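Long-range contact in surface protein SPB1 (Streptococcus agalactiae, PDB 4UZG), which forms the backbone of the group B streptococcus pilus 2b, its subunits probably being joined into a fibre by sortase: residues A187-F201 with W209-G221. Residues are numbered along the deposited sequence; the frame is centred on the assembly and turned at random.
With EDO (1,2-ethanediol), chain B.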
loop_
_atom_site.group_PDB
_atom_site.type_symbol
_atom_site.label_atom_id
_atom_site.label_comp_id
_atom_site.label_asym_id
_atom_site.label_seq_id
_atom_site.Cartn_x
_atom_site.Cartn_y
_atom_site.Cartn_z
ATOM N N ALA A 187 5.274 30.511 -3.588
ATOM C CA ALA A 187 3.994 30.376 -2.886
ATOM C C ALA A 187 4.113 29.246 -1.873
ATOM O O ALA A 187 4.783 28.253 -2.140
ATOM C CB ALA A 187 2.895 30.045 -3.865
ATOM N N ILE A 188 3.457 29.404 -0.726
ATOM C CA ILE A 188 3.469 28.391 0.309
ATOM C C ILE A 188 2.065 27.814 0.442
ATOM O O ILE A 188 1.096 28.569 0.606
ATOM C CB ILE A 188 3.949 28.925 1.678
ATOM C CG1 ILE A 188 5.331 29.576 1.522
ATOM C CG2 ILE A 188 3.960 27.806 2.728
ATOM C CD1 ILE A 188 5.838 30.235 2.778
ATOM N N PHE A 189 1.969 26.486 0.399
ATOM C CA PHE A 189 0.716 25.756 0.587
ATOM C C PHE A 189 0.838 24.755 1.708
ATOM O O PHE A 189 1.918 24.208 1.980
ATOM C CB PHE A 189 0.357 24.979 -0.685
ATOM C CG PHE A 189 -0.163 25.834 -1.811
ATOM C CD1 PHE A 189 0.714 26.502 -2.660
ATOM C CD2 PHE A 189 -1.517 26.019 -2.003
ATOM C CE1 PHE A 189 0.243 27.282 -3.678
ATOM C CE2 PHE A 189 -1.983 26.817 -3.020
ATOM C CZ PHE A 189 -1.109 27.468 -3.851
ATOM N N VAL A 190 -0.307 24.468 2.314
ATOM C CA VAL A 190 -0.515 23.271 3.104
ATOM C C VAL A 190 -1.647 22.471 2.456
ATOM O O VAL A 190 -2.445 23.016 1.687
ATOM C CB VAL A 190 -0.804 23.591 4.591
ATOM C CG1 VAL A 190 0.392 24.280 5.220
ATOM C CG2 VAL A 190 -2.070 24.414 4.780
ATOM N N LEU A 191 -1.689 21.181 2.763
ATOM C CA LEU A 191 -2.703 20.280 2.214
ATOM C C LEU A 191 -3.676 19.882 3.312
ATOM O O LEU A 191 -3.270 19.400 4.367
ATOM C CB LEU A 191 -2.062 19.032 1.616
ATOM C CG LEU A 191 -3.019 18.149 0.799
ATOM C CD1 LEU A 191 -3.422 18.833 -0.477
ATOM C CD2 LEU A 191 -2.376 16.792 0.500
ATOM N N LYS A 192 -4.957 20.082 3.051
ATOM C CA LYS A 192 -6.027 19.654 3.938
ATOM C C LYS A 192 -6.724 18.424 3.360
ATOM O O LYS A 192 -6.846 18.286 2.128
ATOM C CB LYS A 192 -7.013 20.821 4.079
ATOM C CG LYS A 192 -7.976 20.795 5.235
ATOM C CD LYS A 192 -8.868 22.014 5.257
ATOM C CE LYS A 192 -9.773 22.000 6.454
ATOM N NZ LYS A 192 -10.581 23.223 6.485
ATOM N N ASN A 193 -7.135 17.521 4.240
ATOM C CA ASN A 193 -7.942 16.384 3.834
ATOM C C ASN A 193 -9.426 16.747 3.914
ATOM O O ASN A 193 -9.780 17.928 4.021
ATOM C CB ASN A 193 -7.556 15.124 4.630
ATOM C CG ASN A 193 -7.895 15.224 6.092
ATOM O OD1 ASN A 193 -8.637 16.111 6.528
ATOM N ND2 ASN A 193 -7.405 14.260 6.866
ATOM N N ALA A 194 -10.293 15.749 3.792
ATOM C CA ALA A 194 -11.739 15.964 3.768
ATOM C C ALA A 194 -12.366 15.956 5.140
ATOM O O ALA A 194 -13.572 16.172 5.258
ATOM C CB ALA A 194 -12.393 14.907 2.881
ATOM N N THR A 195 -11.559 15.747 6.159
ATOM C CA THR A 195 -12.005 15.605 7.537
ATOM C C THR A 195 -11.378 16.661 8.457
ATOM O O THR A 195 -11.153 16.400 9.649
ATOM C CB THR A 195 -11.762 14.176 8.056
ATOM O OG1 THR A 195 -10.386 13.827 7.899
ATOM C CG2 THR A 195 -12.554 13.168 7.255
ATOM N N GLY A 196 -11.111 17.847 7.915
ATOM C CA GLY A 196 -10.736 18.998 8.716
ATOM C C GLY A 196 -9.279 19.085 9.114
ATOM O O GLY A 196 -8.925 19.983 9.879
ATOM N N GLN A 197 -8.440 18.185 8.618
ATOM C CA GLN A 197 -7.080 18.050 9.110
ATOM C C GLN A 197 -6.061 18.421 8.058
ATOM O O GLN A 197 -6.366 18.442 6.860
ATOM C CB GLN A 197 -6.823 16.623 9.586
ATOM C CG GLN A 197 -7.736 16.178 10.717
ATOM C CD GLN A 197 -7.888 14.690 10.762
ATOM O OE1 GLN A 197 -8.243 14.049 9.771
ATOM N NE2 GLN A 197 -7.573 14.116 11.910
ATOM N N PHE A 198 -4.841 18.664 8.521
ATOM C CA PHE A 198 -3.762 19.173 7.693
ATOM C C PHE A 198 -2.598 18.196 7.677
ATOM O O PHE A 198 -2.241 17.583 8.688
ATOM C CB PHE A 198 -3.278 20.536 8.195
ATOM C CG PHE A 198 -4.344 21.572 8.111
ATOM C CD1 PHE A 198 -5.341 21.643 9.075
ATOM C CD2 PHE A 198 -4.414 22.428 7.019
ATOM C CE1 PHE A 198 -6.376 22.571 8.973
ATOM C CE2 PHE A 198 -5.450 23.375 6.915
ATOM C CZ PHE A 198 -6.426 23.431 7.895
ATOM N N LEU A 199 -1.985 18.046 6.509
ATOM C CA LEU A 199 -0.903 17.096 6.299
ATOM C C LEU A 199 0.373 17.496 7.002
ATOM O O LEU A 199 0.911 18.600 6.777
ATOM C CB LEU A 199 -0.613 16.997 4.800
ATOM C CG LEU A 199 0.601 16.160 4.388
ATOM C CD1 LEU A 199 0.401 14.701 4.778
ATOM C CD2 LEU A 199 0.846 16.310 2.888
ATOM N N ASN A 200 0.888 16.589 7.824
ATOM C CA ASN A 200 2.246 16.649 8.336
ATOM C C ASN A 200 2.977 15.454 7.728
ATOM O O ASN A 200 2.627 14.296 8.011
ATOM C CB ASN A 200 2.299 16.587 9.854
ATOM C CG ASN A 200 3.745 16.562 10.360
ATOM O OD1 ASN A 200 4.568 15.776 9.939
ATOM N ND2 ASN A 200 4.082 17.515 11.193
ATOM N N PHE A 201 3.954 15.735 6.885
ATOM C CA PHE A 201 4.721 14.708 6.193
ATOM C C PHE A 201 6.204 14.861 6.570
ATOM O O PHE A 201 7.113 14.506 5.809
ATOM C CB PHE A 201 4.515 14.791 4.673
ATOM C CG PHE A 201 4.574 13.470 3.908
ATOM C CD1 PHE A 201 5.106 12.303 4.455
ATOM C CD2 PHE A 201 4.109 13.434 2.606
ATOM C CE1 PHE A 201 5.178 11.150 3.688
ATOM C CE2 PHE A 201 4.170 12.281 1.848
ATOM C CZ PHE A 201 4.696 11.139 2.393
ATOM N N TRP A 209 -2.085 13.380 9.811
ATOM C CA TRP A 209 -3.140 14.372 9.664
ATOM C C TRP A 209 -3.410 14.982 11.030
ATOM O O TRP A 209 -3.627 14.257 11.991
ATOM C CB TRP A 209 -4.401 13.728 9.092
ATOM C CG TRP A 209 -4.196 13.176 7.734
ATOM C CD1 TRP A 209 -4.042 11.858 7.407
ATOM C CD2 TRP A 209 -4.043 13.917 6.522
ATOM N NE1 TRP A 209 -3.802 11.728 6.070
ATOM C CE2 TRP A 209 -3.809 12.972 5.492
ATOM C CE3 TRP A 209 -4.106 15.280 6.195
ATOM C CZ2 TRP A 209 -3.622 13.357 4.171
ATOM C CZ3 TRP A 209 -3.934 15.651 4.899
ATOM C CH2 TRP A 209 -3.690 14.699 3.888
ATOM N N GLY A 210 -3.402 16.304 11.117
ATOM C CA GLY A 210 -3.585 16.950 12.404
ATOM C C GLY A 210 -3.802 18.435 12.294
ATOM O O GLY A 210 -4.496 18.906 11.388
ATOM N N THR A 211 -3.273 19.177 13.248
ATOM C CA THR A 211 -3.549 20.608 13.320
ATOM C C THR A 211 -2.857 21.365 12.185
ATOM O O THR A 211 -1.856 20.934 11.607
ATOM C CB THR A 211 -3.076 21.214 14.636
ATOM O OG1 THR A 211 -1.640 21.177 14.639
ATOM C CG2 THR A 211 -3.659 20.503 15.856
ATOM N N GLU A 212 -3.403 22.537 11.874
ATOM C CA GLU A 212 -2.787 23.399 10.886
ATOM C C GLU A 212 -1.398 23.850 11.356
ATOM O O GLU A 212 -0.471 23.950 10.574
ATOM C CB GLU A 212 -3.703 24.584 10.587
ATOM C CG GLU A 212 -3.180 25.427 9.435
ATOM C CD GLU A 212 -4.134 26.505 8.990
ATOM O OE1 GLU A 212 -5.229 26.649 9.578
ATOM O OE2 GLU A 212 -3.778 27.223 8.038
ATOM N N ALA A 213 -1.248 24.119 12.647
ATOM C CA ALA A 213 0.021 24.604 13.148
ATOM C C ALA A 213 1.125 23.554 12.953
ATOM O O ALA A 213 2.307 23.902 12.806
ATOM C CB ALA A 213 -0.106 25.004 14.619
ATOM N N ASN A 214 0.746 22.281 12.947
ATOM C CA ASN A 214 1.699 21.197 12.758
ATOM C C ASN A 214 1.896 20.763 11.308
ATOM O O ASN A 214 2.641 19.846 11.033
ATOM C CB ASN A 214 1.242 20.002 13.587
ATOM C CG ASN A 214 1.411 20.216 15.111
ATOM O OD1 ASN A 214 2.212 21.074 15.550
ATOM N ND2 ASN A 214 0.653 19.464 15.911
ATOM N N ALA A 215 1.257 21.444 10.374
ATOM C CA ALA A 215 1.302 21.057 8.979
ATOM C C ALA A 215 2.667 21.311 8.342
ATOM O O ALA A 215 3.371 22.260 8.673
ATOM C CB ALA A 215 0.257 21.794 8.197
ATOM N N THR A 216 2.992 20.484 7.361
ATOM C CA THR A 216 4.146 20.707 6.518
ATOM C C THR A 216 3.851 21.789 5.496
ATOM O O THR A 216 2.880 21.724 4.759
ATOM C CB THR A 216 4.508 19.407 5.772
ATOM O OG1 THR A 216 4.789 18.380 6.728
ATOM C CG2 THR A 216 5.681 19.617 4.835
ATOM N N GLU A 217 4.693 22.813 5.459
ATOM C CA GLU A 217 4.594 23.874 4.465
ATOM C C GLU A 217 5.410 23.521 3.229
ATOM O O GLU A 217 6.600 23.230 3.321
ATOM C CB GLU A 217 5.096 25.200 5.035
ATOM C CG GLU A 217 4.152 25.768 6.065
ATOM C CD GLU A 217 4.462 27.202 6.492
ATOM O OE1 GLU A 217 5.519 27.734 6.115
ATOM O OE2 GLU A 217 3.634 27.817 7.200
ATOM N N TYR A 218 4.761 23.580 2.067
ATOM C CA TYR A 218 5.380 23.320 0.777
ATOM C C TYR A 218 5.506 24.633 0.024
ATOM O O TYR A 218 4.525 25.370 -0.094
ATOM C CB TYR A 218 4.515 22.339 -0.031
ATOM C CG TYR A 218 4.477 20.951 0.540
ATOM C CD1 TYR A 218 5.442 20.017 0.182
ATOM C CD2 TYR A 218 3.495 20.555 1.449
ATOM C CE1 TYR A 218 5.410 18.723 0.707
ATOM C CE2 TYR A 218 3.476 19.281 1.988
ATOM C CZ TYR A 218 4.424 18.357 1.584
ATOM O OH TYR A 218 4.411 17.078 2.128
ATOM N N THR A 219 6.686 24.896 -0.531
ATOM C CA THR A 219 6.927 26.088 -1.328
ATOM C C THR A 219 7.051 25.727 -2.799
ATOM O O THR A 219 7.786 24.792 -3.153
ATOM C CB THR A 219 8.229 26.788 -0.842
ATOM O OG1 THR A 219 8.085 27.179 0.516
ATOM C CG2 THR A 219 8.493 28.027 -1.630
ATOM N N THR A 220 6.379 26.478 -3.668
ATOM C CA THR A 220 6.500 26.230 -5.102
ATOM C C THR A 220 7.926 26.575 -5.566
ATOM O O THR A 220 8.511 27.593 -5.171
ATOM C CB THR A 220 5.448 26.970 -5.926
ATOM O OG1 THR A 220 5.594 28.378 -5.726
ATOM C CG2 THR A 220 4.041 26.530 -5.548
ATOM N N GLY A 221 8.486 25.672 -6.361
ATOM C CA GLY A 221 9.849 25.825 -6.813
ATOM C C GLY A 221 10.007 26.820 -7.927
ATOM O O GLY A 221 9.074 27.509 -8.339
HETATM C C1 EDO B . -10.598 11.647 2.100
HETATM O O1 EDO B . -11.322 12.120 0.985
HETATM C C2 EDO B . -9.197 12.228 2.071
HETATM O O2 EDO B . -9.217 13.624 2.279
HETATM O O HOH W 1 0.491 20.338 4.532
HETATM O O HOH W 2 -0.706 18.444 10.926
#
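Glu-212 lies along one face of the Phe-198 ring. CB of Glu-212 sits above the centre of the Phe-198 ring, in a CH-pi contact 3.7 Å from the centroid; CG passes on over CD2 and CE2; OE1 of Glu-212 ends 3.8 Å from Phe-198 CZ. An extended chain, with CG anti to the backbone N (chi1 -173°), lays the carboxylate nearly flat on the ring, their planes 11° apart. A glutamate suits this place because its methylenes cover the aromatic face while OE2 carries on to a salt bridge with Lys-241. Lys-192 CG lies over the opposite face.

Trp-209 is sandwiched too, its broad indole taking an amide on one face and a leucine on the other. Asn-193 ND2 lies over one face, 3.4 Å from Trp-209 CD2; Leu-199 CD1 lies over the opposite face, toward the rim, with Leu-199 CB 3.6 Å from Trp-209 CZ3. Asparagine suits its place because the short amide closes an Asx turn, OD1 accepting from Thr-195 N and also from Gln-197 N, while ND2, over the ring, donates to Gln-197 OE1.

Both segments lie in the prealbumin-like domain and pair through two short antiparallel ladders with loops between. One pairs Phe-198 with Gly-210 in the hairpin of strands 198-200 and 208-210; the other pairs Phe-189 with Tyr-218, placing strand 218-219 at the edge of a sheet that continues beyond 188-192 with 234-240.

Between the ladders a water takes the N-H of Leu-191 and donates to Leu-199 O and Thr-216 O. Nearby, Thr-216 OG1 accepts from Phe-201 N at 2.8 Å, a nearly straight bond (168°), and also bonds Asn-202 OD1. Asn-200 ND2 reaches Asn-214 O at 2.7 Å, tying strand 198-200 to the type I turn 212-215.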